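Local structure of inositol-1-monophosphatase (Thermotoga maritima, 2P3V) at residues A[2-7]-A[106-111]; A[9-14]-A[47-52]; A[61-66]-A[75-80]; A[93-98]-A[174-179]. The protein removes phosphate from inositol monophosphates, fructose 1,6-bisphosphate and several other phosphate esters, with magnesium as cofactor. All coordinates share one frame; numbering follows the deposited sequence.

Contact 1. Residues A[2-7]-A[106-111]; sequences DRLDFS and VKLGVV
With chi1 at 71°, Leu-108 carries its CG between its own backbone N and carbonyl carbon, and its two methyls then reach different turns of the helix segment 2-7. CD2 lies 3.7 Å from Arg-3 CB and equally close to the backbone N of Leu-4, while CD1 comes to 4.1 Å from Ser-7 OG. Leu-4 is turned the other way (chi1 178°): its CB points alongside the strand, yet CD1 swings in and meets Val-110 CG2 at 3.8 Å. That same CG2 lies 3.7 Å from Ser-7 CB, so one valine methyl rests in the groove between Leu-4 and Ser-7, touching both. The contact is apolar. Ser-7 OG is engaged inside the helix, giving a 2.8 Å hydrogen bond to Arg-3 O; since Ser-7 N binds that oxygen from the opposite face of the carbonyl plane, two donors grip it. The short axes run nearly parallel, 13° apart with a closest approach of 9.0 Å, a helix laid along a strand as in layered alpha/beta folds. Beyond the apolar core, the guanidinium of Arg-3 forms a salt bridge with Glu-60 and a cation-pi contact with Tyr-100. Lys-107 and Leu-108 together face Tyr-100 in a classic beta bulge of strand 105-113, which lies between strands 95-102 and 118-123; Leu-4 and Val-110 both touch Tyr-121 of the latter.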
loop_
_atom_site.group_PDB
_atom_site.type_symbol
_atom_site.label_atom_id
_atom_site.label_comp_id
_atom_site.label_asym_id
_atom_site.label_seq_id
_atom_site.Cartn_x
_atom_site.Cartn_y
_atom_site.Cartn_z
ATOM N N ASP A 2 17.194 -18.947 -6.573
ATOM C CA ASP A 2 17.636 -18.212 -7.747
ATOM C C ASP A 2 16.471 -17.903 -8.680
ATOM O O ASP A 2 16.062 -16.751 -8.799
ATOM C CB ASP A 2 18.685 -19.046 -8.488
ATOM C CG ASP A 2 19.460 -18.242 -9.515
ATOM O OD1 ASP A 2 20.184 -17.304 -9.114
ATOM O OD2 ASP A 2 19.352 -18.552 -10.724
ATOM N N ARG A 3 15.933 -18.929 -9.341
ATOM C CA ARG A 3 14.820 -18.735 -10.273
ATOM C C ARG A 3 13.591 -18.094 -9.630
ATOM O O ARG A 3 12.927 -17.257 -10.241
ATOM C CB ARG A 3 14.409 -20.067 -10.910
ATOM C CG ARG A 3 15.427 -20.684 -11.868
ATOM C CD ARG A 3 14.980 -22.080 -12.334
ATOM N NE ARG A 3 15.975 -22.737 -13.179
ATOM C CZ ARG A 3 16.237 -22.379 -14.431
ATOM N NH1 ARG A 3 15.572 -21.376 -14.982
ATOM N NH2 ARG A 3 17.169 -23.013 -15.134
ATOM N N LEU A 4 13.283 -18.489 -8.399
ATOM C CA LEU A 4 12.125 -17.948 -7.706
ATOM C C LEU A 4 12.283 -16.474 -7.376
ATOM O O LEU A 4 11.405 -15.672 -7.691
ATOM C CB LEU A 4 11.856 -18.727 -6.423
ATOM C CG LEU A 4 10.685 -18.202 -5.586
ATOM C CD1 LEU A 4 9.408 -18.239 -6.415
ATOM C CD2 LEU A 4 10.538 -19.044 -4.314
ATOM N N ASP A 5 13.394 -16.114 -6.737
ATOM C CA ASP A 5 13.650 -14.719 -6.375
ATOM C C ASP A 5 13.606 -13.848 -7.631
ATOM O O ASP A 5 13.063 -12.746 -7.619
ATOM C CB ASP A 5 15.018 -14.583 -5.705
ATOM C CG ASP A 5 15.198 -13.241 -5.018
ATOM O OD1 ASP A 5 16.258 -12.597 -5.216
ATOM O OD2 ASP A 5 14.276 -12.838 -4.273
ATOM N N PHE A 6 14.186 -14.365 -8.711
ATOM C CA PHE A 6 14.225 -13.694 -10.007
ATOM C C PHE A 6 12.810 -13.389 -10.479
ATOM O O PHE A 6 12.525 -12.297 -10.968
ATOM C CB PHE A 6 14.924 -14.607 -11.026
ATOM C CG PHE A 6 14.753 -14.172 -12.466
ATOM C CD1 PHE A 6 15.531 -13.148 -13.001
ATOM C CD2 PHE A 6 13.811 -14.790 -13.286
ATOM C CE1 PHE A 6 15.376 -12.743 -14.330
ATOM C CE2 PHE A 6 13.651 -14.392 -14.614
ATOM C CZ PHE A 6 14.434 -13.367 -15.136
ATOM N N SER A 7 11.926 -14.369 -10.336
ATOM C CA SER A 7 10.531 -14.226 -10.752
ATOM C C SER A 7 9.753 -13.215 -9.923
ATOM O O SER A 7 9.025 -12.381 -10.463
ATOM C CB SER A 7 9.836 -15.580 -10.683
ATOM O OG SER A 7 10.538 -16.514 -11.482
ATOM N N VAL A 106 5.925 -28.669 -13.251
ATOM C CA VAL A 106 6.016 -27.300 -12.751
ATOM C C VAL A 106 6.985 -27.281 -11.584
ATOM O O VAL A 106 6.831 -28.043 -10.629
ATOM C CB VAL A 106 4.654 -26.769 -12.245
ATOM C CG1 VAL A 106 4.813 -25.332 -11.754
ATOM C CG2 VAL A 106 3.608 -26.849 -13.350
ATOM N N LYS A 107 7.995 -26.428 -11.650
ATOM C CA LYS A 107 8.933 -26.379 -10.552
ATOM C C LYS A 107 8.643 -25.199 -9.628
ATOM O O LYS A 107 9.006 -25.228 -8.454
ATOM C CB LYS A 107 10.379 -26.303 -11.063
ATOM C CG LYS A 107 11.403 -26.388 -9.932
ATOM C CD LYS A 107 12.792 -25.931 -10.368
ATOM C CE LYS A 107 13.709 -25.666 -9.165
ATOM N NZ LYS A 107 13.232 -24.525 -8.311
ATOM N N LEU A 108 7.995 -24.162 -10.147
ATOM C CA LEU A 108 7.689 -23.001 -9.324
ATOM C C LEU A 108 6.706 -22.111 -10.028
ATOM O O LEU A 108 6.647 -22.081 -11.256
ATOM C CB LEU A 108 8.956 -22.199 -9.013
ATOM C CG LEU A 108 9.633 -21.397 -10.128
ATOM C CD1 LEU A 108 8.910 -20.078 -10.369
ATOM C CD2 LEU A 108 11.064 -21.118 -9.723
ATOM N N GLY A 109 5.938 -21.371 -9.245
ATOM C CA GLY A 109 4.960 -20.484 -9.835
ATOM C C GLY A 109 4.831 -19.207 -9.047
ATOM O O GLY A 109 5.015 -19.188 -7.824
ATOM N N VAL A 110 4.508 -18.130 -9.749
ATOM C CA VAL A 110 4.356 -16.841 -9.107
ATOM C C VAL A 110 3.156 -16.124 -9.711
ATOM O O VAL A 110 2.914 -16.183 -10.923
ATOM C CB VAL A 110 5.631 -15.974 -9.295
ATOM C CG1 VAL A 110 5.492 -14.670 -8.552
ATOM C CG2 VAL A 110 6.857 -16.726 -8.787
ATOM N N VAL A 111 2.392 -15.471 -8.846
ATOM C CA VAL A 111 1.229 -14.703 -9.255
ATOM C C VAL A 111 1.327 -13.384 -8.511
ATOM O O VAL A 111 1.373 -13.366 -7.282
ATOM C CB VAL A 111 -0.066 -15.404 -8.870
ATOM C CG1 VAL A 111 -1.260 -14.502 -9.185
ATOM C CG2 VAL A 111 -0.170 -16.717 -9.620
#

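Contact 2. Residues A[9-14]-A[47-52]; sequences KLLRKV and RMIVDE
Glu-52 supplies the flat group that meets the opposite helix here: Lys-13 NZ stands over one face of its carboxylate, nearly straight above OE2 and 4.1 Å from it. That separation is beyond a salt bridge, so the attraction is probably a weak one. The setting is a pair of roughly antiparallel helices, 2-21 and 40-56, whose short segments lie 149° apart in direction and approach to 10.2 Å, forming one helical layer of the layered alpha/beta fold of inositol monophosphatases. With chi1 at -74°, Glu-52 CG lies beside its own backbone N and 3.6 Å from Leu-10 CD1; the bend at chi2 (-69°) then sets the carboxylate under Lys-13. The other methyl of Leu-10, CD2, lies 3.8 Å from Ile-49 CG2; one leucine thus bridges two residues about a turn apart on the facing helix. Ile-49 in turn uses different branches for different partners, because its CG1 packs on Val-14, the two side chains crossing at about a right angle. On the sheet side, Leu-11 and Ile-49 both rest on Ile-96 of strand 95-102. Toward the rest of the tetramer, Arg-12 makes a salt bridge to Glu-133 of a second subunit, and Lys-13 packs on Ile-20 of a third. Val-14 CG2 closes the end of the contact, wedged between Ile-49 CG1 at 3.7 Å and Met-48 SD at 3.8 Å.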
loop_
_atom_site.group_PDB
_atom_site.type_symbol
_atom_site.label_atom_id
_atom_site.label_comp_id
_atom_site.label_asym_id
_atom_site.label_seq_id
_atom_site.Cartn_x
_atom_site.Cartn_y
_atom_site.Cartn_z
ATOM N N LYS A 9 10.924 -10.716 -8.065
ATOM C CA LYS A 9 11.417 -9.389 -8.391
ATOM C C LYS A 9 10.978 -8.971 -9.794
ATOM O O LYS A 9 10.522 -7.849 -10.000
ATOM C CB LYS A 9 12.945 -9.339 -8.255
ATOM C CG LYS A 9 13.410 -9.468 -6.814
ATOM C CD LYS A 9 14.935 -9.496 -6.668
ATOM C CE LYS A 9 15.330 -9.639 -5.199
ATOM N NZ LYS A 9 16.782 -9.876 -4.932
ATOM N N LEU A 10 11.096 -9.864 -10.763
ATOM C CA LEU A 10 10.683 -9.526 -12.123
ATOM C C LEU A 10 9.195 -9.131 -12.249
ATOM O O LEU A 10 8.868 -8.117 -12.867
ATOM C CB LEU A 10 10.976 -10.700 -13.063
ATOM C CG LEU A 10 10.539 -10.502 -14.517
ATOM C CD1 LEU A 10 11.324 -9.356 -15.148
ATOM C CD2 LEU A 10 10.753 -11.799 -15.282
ATOM N N LEU A 11 8.291 -9.928 -11.681
ATOM C CA LEU A 11 6.872 -9.605 -11.789
ATOM C C LEU A 11 6.490 -8.343 -11.015
ATOM O O LEU A 11 5.555 -7.639 -11.401
ATOM C CB LEU A 11 6.003 -10.782 -11.339
ATOM C CG LEU A 11 6.229 -12.142 -12.014
ATOM C CD1 LEU A 11 4.947 -12.963 -11.870
ATOM C CD2 LEU A 11 6.598 -11.976 -13.491
ATOM N N ARG A 12 7.206 -8.052 -9.933
ATOM C CA ARG A 12 6.916 -6.846 -9.159
ATOM C C ARG A 12 7.360 -5.611 -9.933
ATOM O O ARG A 12 6.696 -4.568 -9.904
ATOM C CB ARG A 12 7.619 -6.892 -7.812
ATOM C CG ARG A 12 6.955 -7.828 -6.839
ATOM C CD ARG A 12 7.759 -7.948 -5.557
ATOM N NE ARG A 12 6.965 -8.600 -4.523
ATOM C CZ ARG A 12 7.426 -8.955 -3.329
ATOM N NH1 ARG A 12 8.699 -8.727 -3.009
ATOM N NH2 ARG A 12 6.603 -9.524 -2.454
ATOM N N LYS A 13 8.484 -5.738 -10.633
ATOM C CA LYS A 13 9.015 -4.652 -11.449
ATOM C C LYS A 13 7.988 -4.365 -12.549
ATOM O O LYS A 13 7.433 -3.271 -12.629
ATOM C CB LYS A 13 10.357 -5.075 -12.065
ATOM C CG LYS A 13 11.034 -4.048 -12.973
ATOM C CD LYS A 13 12.347 -4.600 -13.557
ATOM C CE LYS A 13 13.081 -3.568 -14.437
ATOM N NZ LYS A 13 14.353 -4.082 -15.046
ATOM N N VAL A 14 7.715 -5.367 -13.376
ATOM C CA VAL A 14 6.762 -5.207 -14.463
ATOM C C VAL A 14 5.383 -4.795 -13.950
ATOM O O VAL A 14 4.618 -4.133 -14.653
ATOM C CB VAL A 14 6.658 -6.506 -15.267
ATOM C CG1 VAL A 14 5.690 -6.335 -16.414
ATOM C CG2 VAL A 14 8.029 -6.891 -15.781
ATOM N N ARG A 47 6.594 -8.288 -23.414
ATOM C CA ARG A 47 7.897 -8.021 -24.013
ATOM C C ARG A 47 8.955 -7.750 -22.944
ATOM O O ARG A 47 10.105 -8.183 -23.060
ATOM C CB ARG A 47 7.812 -6.828 -24.974
ATOM C CG ARG A 47 9.095 -6.587 -25.776
ATOM C CD ARG A 47 9.253 -5.117 -26.109
ATOM N NE ARG A 47 9.099 -4.310 -24.901
ATOM C CZ ARG A 47 8.298 -3.251 -24.804
ATOM N NH1 ARG A 47 7.579 -2.860 -25.852
ATOM N NH2 ARG A 47 8.196 -2.599 -23.648
ATOM N N MET A 48 8.552 -7.038 -21.899
ATOM C CA MET A 48 9.449 -6.695 -20.801
ATOM C C MET A 48 9.838 -7.942 -20.008
ATOM O O MET A 48 10.983 -8.092 -19.601
ATOM C CB MET A 48 8.767 -5.671 -19.884
ATOM C CG MET A 48 9.688 -4.989 -18.878
ATOM S SD MET A 48 8.821 -3.779 -17.827
ATOM C CE MET A 48 8.396 -2.532 -19.047
ATOM N N ILE A 49 8.879 -8.837 -19.791
ATOM C CA ILE A 49 9.145 -10.066 -19.055
ATOM C C ILE A 49 10.002 -10.998 -19.898
ATOM O O ILE A 49 10.971 -11.585 -19.419
ATOM C CB ILE A 49 7.842 -10.784 -18.701
ATOM C CG1 ILE A 49 7.009 -9.904 -17.766
ATOM C CG2 ILE A 49 8.143 -12.117 -18.058
ATOM C CD1 ILE A 49 5.585 -10.398 -17.548
ATOM N N VAL A 50 9.640 -11.131 -21.167
ATOM C CA VAL A 50 10.375 -11.998 -22.081
ATOM C C VAL A 50 11.841 -11.572 -22.282
ATOM O O VAL A 50 12.733 -12.416 -22.282
ATOM C CB VAL A 50 9.635 -12.082 -23.439
ATOM C CG1 VAL A 50 10.443 -12.891 -24.443
ATOM C CG2 VAL A 50 8.272 -12.723 -23.230
ATOM N N ASP A 51 12.102 -10.276 -22.432
ATOM C CA ASP A 51 13.478 -9.815 -22.625
ATOM C C ASP A 51 14.386 -10.147 -21.440
ATOM O O ASP A 51 15.568 -10.426 -21.624
ATOM C CB ASP A 51 13.532 -8.296 -22.863
ATOM C CG ASP A 51 12.789 -7.865 -24.121
ATOM O OD1 ASP A 51 12.756 -8.640 -25.095
ATOM O OD2 ASP A 51 12.252 -6.735 -24.142
ATOM N N GLU A 52 13.837 -10.098 -20.229
ATOM C CA GLU A 52 14.606 -10.386 -19.021
ATOM C C GLU A 52 14.914 -11.869 -18.858
ATOM O O GLU A 52 15.998 -12.232 -18.402
ATOM C CB GLU A 52 13.862 -9.891 -17.776
ATOM C CG GLU A 52 13.865 -8.377 -17.573
ATOM C CD GLU A 52 15.239 -7.836 -17.214
ATOM O OE1 GLU A 52 15.876 -8.402 -16.297
ATOM O OE2 GLU A 52 15.678 -6.839 -17.835
#

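Contact 3. Residues A[61-66]-A[75-80]; sequences NIMAEE and LWIIDP
Two parallel strands at one border of the large mixed sheet bring together two acidic ligands of the magnesium site: Glu-65 and Asp-79 both bind the first magnesium, and Asp-79 probably the second as well. Their carboxylates converge with planes 36° apart, and Glu-65 OE1 is modelled 2.7 Å from Asp-79 OD2; both are acceptors, and Glu-65 is poorly ordered, so the exact spacing is doubtful. Parallel pairing from Asn-61/Leu-75 to Met-63/Ile-77 leads up to this meeting. Trp-76 N bonds to Asn-61 O at 2.9 Å, and Ile-78 N to Met-63 O at 2.8 Å with a straighter 160° at hydrogen; Met-63 N to Trp-76 O is weak, at 124°. On one face Met-63 lies alongside Ile-77, pointing the same way, with Met-63 CB 3.8 Å from Ile-77 CD1. On the other face Ile-62 CG2 meets Ile-78 CD1 at 3.7 Å. Asn-61 O also reaches the edge of the Trp-76 ring, 3.1 Å from CD1, while the indole NE1 bonds to Glu-60. Helix 40-56 covers the face of Ile-62 and Ile-78, Trp-200 packs against Met-63 and Ile-77, and strand 95-102 continues the sheet beyond 74-79.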
loop_
_atom_site.group_PDB
_atom_site.type_symbol
_atom_site.label_atom_id
_atom_site.label_comp_id
_atom_site.label_asym_id
_atom_site.label_seq_id
_atom_site.Cartn_x
_atom_site.Cartn_y
_atom_site.Cartn_z
ATOM N N ASN A 61 13.209 -21.903 -23.022
ATOM C CA ASN A 61 12.008 -21.538 -23.753
ATOM C C ASN A 61 10.998 -20.722 -22.971
ATOM O O ASN A 61 11.071 -20.615 -21.753
ATOM C CB ASN A 61 11.339 -22.796 -24.302
ATOM C CG ASN A 61 12.307 -23.666 -25.085
ATOM O OD1 ASN A 61 12.830 -24.660 -24.570
ATOM N ND2 ASN A 61 12.568 -23.282 -26.331
ATOM N N ILE A 62 10.048 -20.153 -23.700
ATOM C CA ILE A 62 9.007 -19.312 -23.132
ATOM C C ILE A 62 7.691 -19.666 -23.811
ATOM O O ILE A 62 7.685 -20.251 -24.882
ATOM C CB ILE A 62 9.328 -17.810 -23.387
ATOM C CG1 ILE A 62 10.640 -17.442 -22.699
ATOM C CG2 ILE A 62 8.199 -16.920 -22.882
ATOM C CD1 ILE A 62 11.060 -16.017 -22.925
ATOM N N MET A 63 6.578 -19.321 -23.181
ATOM C CA MET A 63 5.271 -19.588 -23.755
ATOM C C MET A 63 4.289 -18.590 -23.173
ATOM O O MET A 63 3.930 -18.662 -21.999
ATOM C CB MET A 63 4.814 -21.016 -23.440
ATOM C CG MET A 63 3.487 -21.397 -24.096
ATOM S SD MET A 63 2.728 -22.903 -23.431
ATOM C CE MET A 63 3.715 -24.199 -24.223
ATOM N N ALA A 64 3.869 -17.643 -23.998
ATOM C CA ALA A 64 2.920 -16.625 -23.567
ATOM C C ALA A 64 1.534 -17.002 -24.087
ATOM O O ALA A 64 1.405 -17.934 -24.878
ATOM C CB ALA A 64 3.346 -15.264 -24.109
ATOM N N GLU A 65 0.495 -16.303 -23.641
ATOM C CA GLU A 65 -0.851 -16.611 -24.125
ATOM C C GLU A 65 -0.950 -16.190 -25.594
ATOM O O GLU A 65 -1.587 -16.862 -26.416
ATOM C CB GLU A 65 -1.920 -15.848 -23.328
ATOM C CG GLU A 65 -1.974 -16.133 -21.838
ATOM C CD GLU A 65 -3.190 -15.495 -21.182
ATOM O OE1 GLU A 65 -3.402 -14.276 -21.365
ATOM O OE2 GLU A 65 -3.934 -16.213 -20.480
ATOM N N GLU A 66 -0.301 -15.069 -25.904
ATOM C CA GLU A 66 -0.305 -14.489 -27.240
ATOM C C GLU A 66 1.095 -14.049 -27.647
ATOM O O GLU A 66 1.702 -13.207 -26.989
ATOM C CB GLU A 66 -1.247 -13.277 -27.267
ATOM C CG GLU A 66 -0.888 -12.154 -26.264
ATOM C CD GLU A 66 -1.132 -12.521 -24.789
ATOM O OE1 GLU A 66 -2.309 -12.592 -24.365
ATOM O OE2 GLU A 66 -0.143 -12.738 -24.049
ATOM N N LEU A 75 11.078 -24.546 -19.610
ATOM C CA LEU A 75 10.057 -23.648 -20.134
ATOM C C LEU A 75 9.427 -22.661 -19.146
ATOM O O LEU A 75 9.087 -23.019 -18.022
ATOM C CB LEU A 75 8.957 -24.511 -20.745
ATOM C CG LEU A 75 7.767 -23.899 -21.473
ATOM C CD1 LEU A 75 8.161 -23.419 -22.873
ATOM C CD2 LEU A 75 6.701 -24.973 -21.563
ATOM N N TRP A 76 9.259 -21.418 -19.586
ATOM C CA TRP A 76 8.649 -20.384 -18.762
ATOM C C TRP A 76 7.266 -20.078 -19.328
ATOM O O TRP A 76 7.123 -19.842 -20.522
ATOM C CB TRP A 76 9.494 -19.108 -18.776
ATOM C CG TRP A 76 10.869 -19.270 -18.229
ATOM C CD1 TRP A 76 11.937 -19.845 -18.850
ATOM C CD2 TRP A 76 11.333 -18.847 -16.942
ATOM N NE1 TRP A 76 13.043 -19.807 -18.031
ATOM C CE2 TRP A 76 12.698 -19.198 -16.853
ATOM C CE3 TRP A 76 10.727 -18.206 -15.851
ATOM C CZ2 TRP A 76 13.470 -18.927 -15.713
ATOM C CZ3 TRP A 76 11.499 -17.939 -14.715
ATOM C CH2 TRP A 76 12.853 -18.300 -14.659
ATOM N N ILE A 77 6.247 -20.096 -18.474
ATOM C CA ILE A 77 4.878 -19.812 -18.910
ATOM C C ILE A 77 4.503 -18.408 -18.454
ATOM O O ILE A 77 4.418 -18.134 -17.255
ATOM C CB ILE A 77 3.860 -20.819 -18.316
ATOM C CG1 ILE A 77 4.360 -22.252 -18.507
ATOM C CG2 ILE A 77 2.521 -20.656 -19.005
ATOM C CD1 ILE A 77 4.682 -22.596 -19.941
ATOM N N ILE A 78 4.278 -17.518 -19.412
ATOM C CA ILE A 78 3.935 -16.145 -19.081
ATOM C C ILE A 78 2.527 -15.779 -19.501
ATOM O O ILE A 78 2.044 -16.205 -20.544
ATOM C CB ILE A 78 4.881 -15.132 -19.771
ATOM C CG1 ILE A 78 6.339 -15.501 -19.521
ATOM C CG2 ILE A 78 4.614 -13.723 -19.240
ATOM C CD1 ILE A 78 7.302 -14.571 -20.235
ATOM N N ASP A 79 1.875 -14.995 -18.656
ATOM C CA ASP A 79 0.551 -14.470 -18.923
ATOM C C ASP A 79 0.731 -13.040 -18.409
ATOM O O ASP A 79 0.603 -12.778 -17.213
ATOM C CB ASP A 79 -0.518 -15.222 -18.123
ATOM C CG ASP A 79 -1.930 -14.713 -18.406
ATOM O OD1 ASP A 79 -2.907 -15.365 -17.961
ATOM O OD2 ASP A 79 -2.069 -13.658 -19.066
ATOM N N PRO A 80 1.078 -12.105 -19.309
ATOM C CA PRO A 80 1.298 -10.692 -18.970
ATOM C C PRO A 80 0.208 -10.033 -18.130
ATOM O O PRO A 80 0.511 -9.208 -17.271
ATOM C CB PRO A 80 1.468 -10.034 -20.337
ATOM C CG PRO A 80 0.660 -10.933 -21.243
ATOM C CD PRO A 80 1.064 -12.293 -20.770
#

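Contact 4. Residues A[93-98]-A[174-179]; sequences NFSISL and LGSAAL. With SRT (S,R meso-tartaric acid), chain E.
Asn-93 turns its carboxamide toward Leu-174, and its ND2 ends 3.2 Å from Leu-174 CB and 3.8 Å from Leu-174 CD2. This places Asn-93 against the loop that leads into helix 177-186, at whose start Ala-177 probably binds substrate, as in related enzymes. Farther along, Ser-95 OG donates a hydrogen bond of 3.2 Å to Ser-176 OG. The two torsions bring the hydroxyls together: Ser-95 (chi1 62°) holds its own between backbone N and carbonyl carbon, on the side facing the loop, whereas Ser-176 extends its hydroxyl anti to N (chi1 -176°), toward the strand. Although Ser-176 occupies the N-cap position, its side chain makes no capping bond; the hydroxyl is hydrogen-bonded to Asp-82 O instead. Ser-176 thus connects strand 95-102 with the backbone at Asp-82, whose carboxylate accepts from the backbone N of Ala-178 and, weakly, of Ala-177. Since Asp-82 probably binds the second magnesium and the substrate, as in relatives, the helix start may well position it. A meso-tartaric acid passes Gly-175, its O3 being 3.8 Å from Gly-175 CA, and its O11 is 4.0 Å from Ala-177 CB; the same ligand is hydrogen-bonded to Arg-172 of a fourth subunit. Where the helix leans on the strand, the methyl of Ala-178 faces the strand, its CB 4.1 Å from Ser-97 CB.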
loop_
_atom_site.group_PDB
_atom_site.type_symbol
_atom_site.label_atom_id
_atom_site.label_comp_id
_atom_site.label_asym_id
_atom_site.label_seq_id
_atom_site.Cartn_x
_atom_site.Cartn_y
_atom_site.Cartn_z
ATOM N N ASN A 93 -8.507 -6.439 -9.186
ATOM C CA ASN A 93 -8.312 -7.870 -9.343
ATOM C C ASN A 93 -7.782 -8.287 -10.696
ATOM O O ASN A 93 -8.523 -8.704 -11.590
ATOM C CB ASN A 93 -9.607 -8.614 -9.039
ATOM C CG ASN A 93 -9.822 -8.799 -7.558
ATOM O OD1 ASN A 93 -9.438 -7.949 -6.754
ATOM N ND2 ASN A 93 -10.448 -9.908 -7.184
ATOM N N PHE A 94 -6.474 -8.160 -10.837
ATOM C CA PHE A 94 -5.794 -8.557 -12.054
ATOM C C PHE A 94 -4.380 -8.929 -11.623
ATOM O O PHE A 94 -3.888 -8.435 -10.604
ATOM C CB PHE A 94 -5.824 -7.420 -13.092
ATOM C CG PHE A 94 -4.935 -6.247 -12.770
ATOM C CD1 PHE A 94 -3.587 -6.245 -13.159
ATOM C CD2 PHE A 94 -5.437 -5.140 -12.083
ATOM C CE1 PHE A 94 -2.761 -5.161 -12.868
ATOM C CE2 PHE A 94 -4.612 -4.045 -11.784
ATOM C CZ PHE A 94 -3.280 -4.055 -12.174
ATOM N N SER A 95 -3.732 -9.818 -12.365
ATOM C CA SER A 95 -2.396 -10.222 -11.989
ATOM C C SER A 95 -1.521 -10.649 -13.151
ATOM O O SER A 95 -2.000 -10.900 -14.260
ATOM C CB SER A 95 -2.472 -11.367 -10.977
ATOM O OG SER A 95 -3.111 -12.509 -11.524
ATOM N N ILE A 96 -0.224 -10.717 -12.867
ATOM C CA ILE A 96 0.781 -11.157 -13.819
ATOM C C ILE A 96 1.167 -12.564 -13.360
ATOM O O ILE A 96 1.539 -12.788 -12.202
ATOM C CB ILE A 96 2.039 -10.265 -13.772
ATOM C CG1 ILE A 96 1.657 -8.809 -14.031
ATOM C CG2 ILE A 96 3.046 -10.721 -14.825
ATOM C CD1 ILE A 96 2.814 -7.851 -13.896
ATOM N N SER A 97 1.075 -13.520 -14.266
ATOM C CA SER A 97 1.418 -14.887 -13.919
ATOM C C SER A 97 2.687 -15.407 -14.607
ATOM O O SER A 97 2.942 -15.137 -15.795
ATOM C CB SER A 97 0.247 -15.799 -14.253
ATOM O OG SER A 97 0.602 -17.148 -14.045
ATOM N N LEU A 98 3.481 -16.154 -13.848
ATOM C CA LEU A 98 4.697 -16.725 -14.389
ATOM C C LEU A 98 4.961 -18.056 -13.711
ATOM O O LEU A 98 4.875 -18.157 -12.485
ATOM C CB LEU A 98 5.889 -15.794 -14.165
ATOM C CG LEU A 98 7.234 -16.381 -14.611
ATOM C CD1 LEU A 98 7.229 -16.623 -16.108
ATOM C CD2 LEU A 98 8.355 -15.436 -14.245
ATOM N N LEU A 174 -14.415 -12.982 -8.999
ATOM C CA LEU A 174 -13.400 -11.933 -8.891
ATOM C C LEU A 174 -12.811 -11.397 -10.178
ATOM O O LEU A 174 -12.424 -10.226 -10.242
ATOM C CB LEU A 174 -12.267 -12.427 -7.994
ATOM C CG LEU A 174 -12.716 -12.979 -6.643
ATOM C CD1 LEU A 174 -11.516 -13.559 -5.939
ATOM C CD2 LEU A 174 -13.365 -11.880 -5.812
ATOM N N GLY A 175 -12.696 -12.252 -11.187
ATOM C CA GLY A 175 -12.176 -11.788 -12.462
ATOM C C GLY A 175 -10.712 -11.965 -12.839
ATOM O O GLY A 175 -10.276 -11.398 -13.847
ATOM N N SER A 176 -9.944 -12.708 -12.043
ATOM C CA SER A 176 -8.539 -12.982 -12.366
ATOM C C SER A 176 -8.275 -14.448 -11.998
ATOM O O SER A 176 -8.138 -14.781 -10.833
ATOM C CB SER A 176 -7.601 -12.052 -11.590
ATOM O OG SER A 176 -6.245 -12.265 -11.969
ATOM N N ALA A 177 -8.201 -15.322 -12.993
ATOM C CA ALA A 177 -8.019 -16.753 -12.744
ATOM C C ALA A 177 -6.851 -17.171 -11.872
ATOM O O ALA A 177 -7.045 -17.894 -10.890
ATOM C CB ALA A 177 -7.954 -17.498 -14.065
ATOM N N ALA A 178 -5.642 -16.739 -12.228
ATOM C CA ALA A 178 -4.439 -17.103 -11.476
ATOM C C ALA A 178 -4.538 -16.709 -10.007
ATOM O O ALA A 178 -4.265 -17.502 -9.108
ATOM C CB ALA A 178 -3.222 -16.453 -12.107
ATOM N N LEU A 179 -4.946 -15.474 -9.774
ATOM C CA LEU A 179 -5.079 -14.941 -8.434
ATOM C C LEU A 179 -6.058 -15.767 -7.599
ATOM O O LEU A 179 -5.760 -16.168 -6.471
ATOM C CB LEU A 179 -5.564 -13.496 -8.544
ATOM C CG LEU A 179 -5.686 -12.649 -7.291
ATOM C CD1 LEU A 179 -4.326 -12.467 -6.655
ATOM C CD2 LEU A 179 -6.268 -11.314 -7.668
HETATM O O1 SRT E . -11.959 -17.495 -15.227
HETATM O O11 SRT E . -10.592 -17.240 -17.107
HETATM C C1 SRT E . -11.545 -16.914 -16.372
HETATM C C2 SRT E . -12.437 -15.706 -16.697
HETATM O O2 SRT E . -11.912 -15.225 -17.911
HETATM C C3 SRT E . -12.326 -14.628 -15.545
HETATM O O3 SRT E . -12.736 -15.137 -14.217
HETATM C C4 SRT E . -13.233 -13.465 -15.935
HETATM O O4 SRT E . -12.627 -12.666 -16.777
HETATM O O41 SRT E . -14.344 -13.305 -15.510
#

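How the contacts relate
The four contacts have centres 12 to 16 Å apart and are built round the large mixed sheet. Contacts 1 and 2 share helix 2-21, which with helix 40-56 covers one sheet face; contacts 3, 4 and 1 use strands 74-79, 95-102 and 105-113, adjacent in that order. Backbone bonds tie them: Asp-79 N to Ser-97 O at 3.1 Å and Val-110 N to Leu-98 O at 2.8 Å, both probable. Along the chain, contacts 2 and 3 follow one another between the two segments of contact 1, while contact 4 crosses contact 1 and reaches helix 177-186. Helix packing thus backs the strand ends where contacts 3 and 4 bring metal ligands and likely substrate-binding residues together.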